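Local coordinates for protein thymidylate synthase (Enterobacteria phage T4, PDB 1TIS) that catalyses, as a homodimer, the reductive methylation of dUMP to dTMP, with methylenetetrahydrofolate as the one-carbon donor, for dTTP biosynthesis, at residues Arg232-Leu245 and Leu264-His277. Numbering follows the deposited sequence.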
# COMPACT_ATOMS: atom_id res chain seq x y z
N ARG A 232 -6.81 -9.35 -28.37
CA ARG A 232 -6.27 -8.37 -29.32
C ARG A 232 -4.81 -7.99 -29.07
O ARG A 232 -4.39 -7.93 -27.91
CB ARG A 232 -7.03 -7.05 -29.28
CG ARG A 232 -8.53 -7.13 -29.13
CD ARG A 232 -8.98 -5.78 -28.60
NE ARG A 232 -10.29 -5.90 -28.00
CZ ARG A 232 -11.37 -5.35 -28.54
NH1 ARG A 232 -11.32 -4.64 -29.68
NH2 ARG A 232 -12.54 -5.49 -27.92
N GLU A 233 -4.03 -7.67 -30.11
CA GLU A 233 -2.63 -7.24 -29.96
C GLU A 233 -2.49 -5.72 -30.17
O GLU A 233 -2.49 -5.29 -31.33
CB GLU A 233 -1.72 -7.94 -30.98
CG GLU A 233 -1.55 -9.44 -30.82
CD GLU A 233 -2.67 -10.32 -31.34
OE1 GLU A 233 -3.60 -10.61 -30.58
OE2 GLU A 233 -2.60 -10.75 -32.49
N PRO A 234 -2.44 -4.84 -29.16
CA PRO A 234 -1.96 -3.48 -29.30
C PRO A 234 -0.60 -3.37 -29.96
O PRO A 234 0.42 -3.93 -29.53
CB PRO A 234 -1.99 -2.94 -27.91
CG PRO A 234 -3.27 -3.57 -27.44
CD PRO A 234 -3.06 -5.01 -27.87
N LYS A 235 -0.65 -2.46 -30.92
CA LYS A 235 0.42 -2.22 -31.85
C LYS A 235 0.90 -0.76 -31.84
O LYS A 235 2.03 -0.47 -31.46
CB LYS A 235 -0.08 -2.68 -33.25
CG LYS A 235 -1.34 -2.13 -33.94
CD LYS A 235 -2.68 -2.43 -33.23
CE LYS A 235 -3.22 -1.26 -32.37
NZ LYS A 235 -4.18 -1.71 -31.37
N GLU A 236 0.04 0.21 -32.17
CA GLU A 236 0.45 1.61 -32.24
C GLU A 236 0.03 2.42 -31.02
O GLU A 236 -1.12 2.83 -30.92
CB GLU A 236 -0.14 2.07 -33.56
CG GLU A 236 -0.44 3.51 -33.81
CD GLU A 236 -1.30 3.61 -35.06
OE1 GLU A 236 -2.50 3.29 -35.02
OE2 GLU A 236 -0.74 4.01 -36.08
N LEU A 237 0.91 2.60 -30.03
CA LEU A 237 0.52 3.33 -28.83
C LEU A 237 0.98 4.76 -28.69
O LEU A 237 2.06 5.19 -29.08
CB LEU A 237 0.93 2.66 -27.49
CG LEU A 237 2.15 1.80 -27.20
CD1 LEU A 237 3.44 2.42 -27.70
CD2 LEU A 237 2.13 1.59 -25.69
N CYS A 238 0.05 5.34 -27.96
CA CYS A 238 -0.07 6.75 -27.73
C CYS A 238 1.15 7.41 -27.15
O CYS A 238 1.87 6.86 -26.30
CB CYS A 238 -1.31 6.91 -26.83
SG CYS A 238 -2.75 5.91 -27.34
N GLU A 239 1.37 8.56 -27.79
CA GLU A 239 2.41 9.52 -27.44
C GLU A 239 1.72 10.33 -26.37
O GLU A 239 0.50 10.49 -26.37
CB GLU A 239 2.75 10.41 -28.61
CG GLU A 239 3.95 11.33 -28.41
CD GLU A 239 4.42 12.01 -29.70
OE1 GLU A 239 4.41 11.34 -30.74
OE2 GLU A 239 4.79 13.18 -29.67
N LEU A 240 2.52 10.98 -25.56
CA LEU A 240 2.02 11.45 -24.30
C LEU A 240 2.29 12.92 -23.96
O LEU A 240 2.84 13.19 -22.89
CB LEU A 240 2.63 10.37 -23.30
CG LEU A 240 4.08 9.68 -23.25
CD1 LEU A 240 4.05 8.47 -22.31
CD2 LEU A 240 4.50 9.02 -24.55
N VAL A 241 1.83 13.90 -24.75
CA VAL A 241 2.28 15.30 -24.61
C VAL A 241 1.48 16.41 -23.92
O VAL A 241 0.33 16.68 -24.28
CB VAL A 241 2.66 15.83 -26.02
CG1 VAL A 241 3.91 15.07 -26.47
CG2 VAL A 241 1.51 15.67 -27.01
N ILE A 242 2.14 17.12 -22.98
CA ILE A 242 1.56 18.19 -22.17
C ILE A 242 2.00 19.52 -22.75
O ILE A 242 3.14 19.63 -23.19
CB ILE A 242 2.04 18.15 -20.69
CG1 ILE A 242 1.55 16.83 -20.07
CG2 ILE A 242 1.54 19.38 -19.89
CD1 ILE A 242 2.14 16.47 -18.69
N SER A 243 1.15 20.53 -22.66
CA SER A 243 1.44 21.82 -23.21
C SER A 243 1.03 22.95 -22.28
O SER A 243 0.40 22.76 -21.24
CB SER A 243 0.72 22.00 -24.51
OG SER A 243 1.51 22.92 -25.25
N GLY A 244 1.48 24.13 -22.73
CA GLY A 244 1.27 25.41 -22.08
C GLY A 244 2.33 25.76 -21.05
O GLY A 244 2.37 26.91 -20.61
N LEU A 245 3.22 24.84 -20.66
CA LEU A 245 4.16 25.11 -19.57
C LEU A 245 5.39 25.84 -20.07
O LEU A 245 6.02 25.40 -21.03
CB LEU A 245 4.57 23.80 -18.86
CG LEU A 245 5.44 22.68 -19.43
CD1 LEU A 245 5.26 21.56 -18.39
CD2 LEU A 245 5.06 22.19 -20.85
N LEU A 264 -3.12 24.88 -16.12
CA LEU A 264 -3.43 24.18 -17.35
C LEU A 264 -4.81 23.53 -17.24
O LEU A 264 -5.05 22.74 -16.33
CB LEU A 264 -2.34 23.11 -17.63
CG LEU A 264 -0.89 23.38 -18.18
CD1 LEU A 264 -0.60 24.87 -18.46
CD2 LEU A 264 0.08 22.80 -17.15
N ARG A 265 -5.76 23.92 -18.11
CA ARG A 265 -7.08 23.29 -18.18
C ARG A 265 -6.91 22.01 -19.00
O ARG A 265 -5.83 21.92 -19.60
CB ARG A 265 -8.07 24.20 -18.88
CG ARG A 265 -8.41 25.54 -18.26
CD ARG A 265 -9.26 25.53 -16.99
NE ARG A 265 -9.79 26.87 -16.71
CZ ARG A 265 -9.43 27.64 -15.66
NH1 ARG A 265 -8.58 27.23 -14.71
NH2 ARG A 265 -9.96 28.86 -15.54
N PRO A 266 -7.80 21.00 -19.20
CA PRO A 266 -7.49 19.73 -19.89
C PRO A 266 -7.16 19.75 -21.38
O PRO A 266 -6.67 18.76 -21.93
CB PRO A 266 -8.66 18.82 -19.56
CG PRO A 266 -9.78 19.77 -19.44
CD PRO A 266 -9.19 20.98 -18.74
N LYS A 267 -7.38 20.87 -22.08
CA LYS A 267 -7.00 20.96 -23.47
C LYS A 267 -5.51 20.76 -23.60
O LYS A 267 -5.08 20.19 -24.59
CB LYS A 267 -7.33 22.31 -24.12
CG LYS A 267 -6.51 23.54 -23.79
CD LYS A 267 -7.03 24.34 -22.59
CE LYS A 267 -6.18 25.61 -22.36
NZ LYS A 267 -6.74 26.51 -21.37
N ASP A 268 -4.73 21.17 -22.60
CA ASP A 268 -3.27 21.11 -22.63
C ASP A 268 -2.60 19.75 -22.59
O ASP A 268 -1.36 19.66 -22.53
CB ASP A 268 -2.74 21.90 -21.47
CG ASP A 268 -2.74 23.40 -21.67
OD1 ASP A 268 -2.25 23.89 -22.71
OD2 ASP A 268 -3.20 24.08 -20.74
N PHE A 269 -3.34 18.66 -22.60
CA PHE A 269 -2.75 17.36 -22.43
C PHE A 269 -3.32 16.68 -23.64
O PHE A 269 -4.54 16.73 -23.80
CB PHE A 269 -3.26 16.67 -21.15
CG PHE A 269 -2.95 17.39 -19.84
CD1 PHE A 269 -3.58 18.60 -19.55
CD2 PHE A 269 -2.06 16.85 -18.93
CE1 PHE A 269 -3.32 19.27 -18.37
CE2 PHE A 269 -1.79 17.53 -17.75
CZ PHE A 269 -2.42 18.73 -17.47
N VAL A 270 -2.53 16.08 -24.51
CA VAL A 270 -3.09 15.49 -25.72
C VAL A 270 -2.30 14.24 -26.22
O VAL A 270 -1.14 14.06 -25.83
CB VAL A 270 -3.14 16.75 -26.63
CG1 VAL A 270 -1.73 17.27 -26.99
CG2 VAL A 270 -4.10 16.42 -27.76
N LEU A 271 -2.86 13.31 -27.02
CA LEU A 271 -2.14 12.10 -27.47
C LEU A 271 -1.96 11.93 -29.00
O LEU A 271 -2.93 12.10 -29.76
CB LEU A 271 -2.85 10.87 -26.93
CG LEU A 271 -3.30 10.82 -25.49
CD1 LEU A 271 -3.70 9.40 -25.11
CD2 LEU A 271 -2.17 11.20 -24.59
N ASN A 272 -0.78 11.59 -29.56
CA ASN A 272 -0.62 11.44 -31.02
C ASN A 272 -0.99 10.04 -31.45
O ASN A 272 -0.70 9.09 -30.72
CB ASN A 272 0.82 11.70 -31.52
CG ASN A 272 1.02 11.46 -33.04
OD1 ASN A 272 1.63 10.47 -33.45
ND2 ASN A 272 0.54 12.26 -33.99
N ASN A 273 -1.65 10.01 -32.62
CA ASN A 273 -2.13 8.83 -33.37
C ASN A 273 -2.35 7.52 -32.63
O ASN A 273 -2.00 6.39 -32.96
CB ASN A 273 -1.20 8.62 -34.57
CG ASN A 273 -1.30 9.79 -35.55
OD1 ASN A 273 -2.32 10.47 -35.67
ND2 ASN A 273 -0.22 10.14 -36.24
N TYR A 274 -3.19 7.86 -31.67
CA TYR A 274 -3.73 7.03 -30.63
C TYR A 274 -4.87 6.21 -31.20
O TYR A 274 -5.79 6.71 -31.88
CB TYR A 274 -4.05 8.08 -29.58
CG TYR A 274 -5.28 8.13 -28.70
CD1 TYR A 274 -5.49 7.21 -27.70
CD2 TYR A 274 -6.10 9.23 -28.82
CE1 TYR A 274 -6.50 7.41 -26.78
CE2 TYR A 274 -7.12 9.44 -27.90
CZ TYR A 274 -7.31 8.53 -26.87
OH TYR A 274 -8.28 8.76 -25.90
N VAL A 275 -4.60 4.91 -31.01
CA VAL A 275 -5.43 3.77 -31.38
C VAL A 275 -6.91 4.10 -31.33
O VAL A 275 -7.39 4.49 -30.26
CB VAL A 275 -5.30 2.52 -30.45
CG1 VAL A 275 -6.06 1.35 -31.09
CG2 VAL A 275 -3.86 2.13 -30.20
N SER A 276 -7.64 3.93 -32.42
CA SER A 276 -9.06 4.11 -32.28
C SER A 276 -9.66 2.75 -32.05
O SER A 276 -9.07 1.68 -32.27
CB SER A 276 -9.69 4.73 -33.52
OG SER A 276 -10.90 5.37 -33.09
N HIS A 277 -10.83 2.86 -31.44
CA HIS A 277 -11.76 1.82 -31.10
C HIS A 277 -13.06 2.58 -30.88
O HIS A 277 -13.02 3.76 -30.52
CB HIS A 277 -11.34 1.10 -29.82
CG HIS A 277 -10.42 -0.05 -30.20
ND1 HIS A 277 -9.11 0.01 -30.42
CD2 HIS A 277 -10.84 -1.33 -30.46
CE1 HIS A 277 -8.73 -1.18 -30.82
NE2 HIS A 277 -9.77 -1.97 -30.84
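Ile242 and Phe269 run alongside each other from a non-hydrogen-bonded pair. CB of Ile242 passes the carbonyl O of Asp268. CG2 also lies near that oxygen and sits over one face of the Phe269 ring. CG1 takes the other branch, anti to the carbonyl carbon (chi1 -63°), and meets ring atom CD2 of Phe269 at 3.8 Å. CD1 of Ile242 turns outward past the rim and ends 4.2 Å from CE2 of Phe269. Beyond this pair, Ile242 touches Ile197 of helix 184-202, and Phe269 reaches Thr193 of the same helix and Ile56 and Ile60 of helix 53-64. The two segments form a short antiparallel ladder of strands 241-242 and 269-270, separate from the main sheet of the thymidylate synthase fold and away from the dUMP site. In its hydrogen-bonded pair, Val270 N donates to Val241 O at 2.9 Å, and Val241 N returns a bond to Val270 O at 3.2 Å. Their side chains meet on the more exposed face, CG2 of Val241 to CG1 of Val270 at 3.6 Å. Just past the strand, Ser243 N bonds to Asp268 O (2.7 Å). On the other side of the ladder, before Val241, Cys238 SG approaches the Tyr274 ring at its edge, 4.3 Å from the centroid.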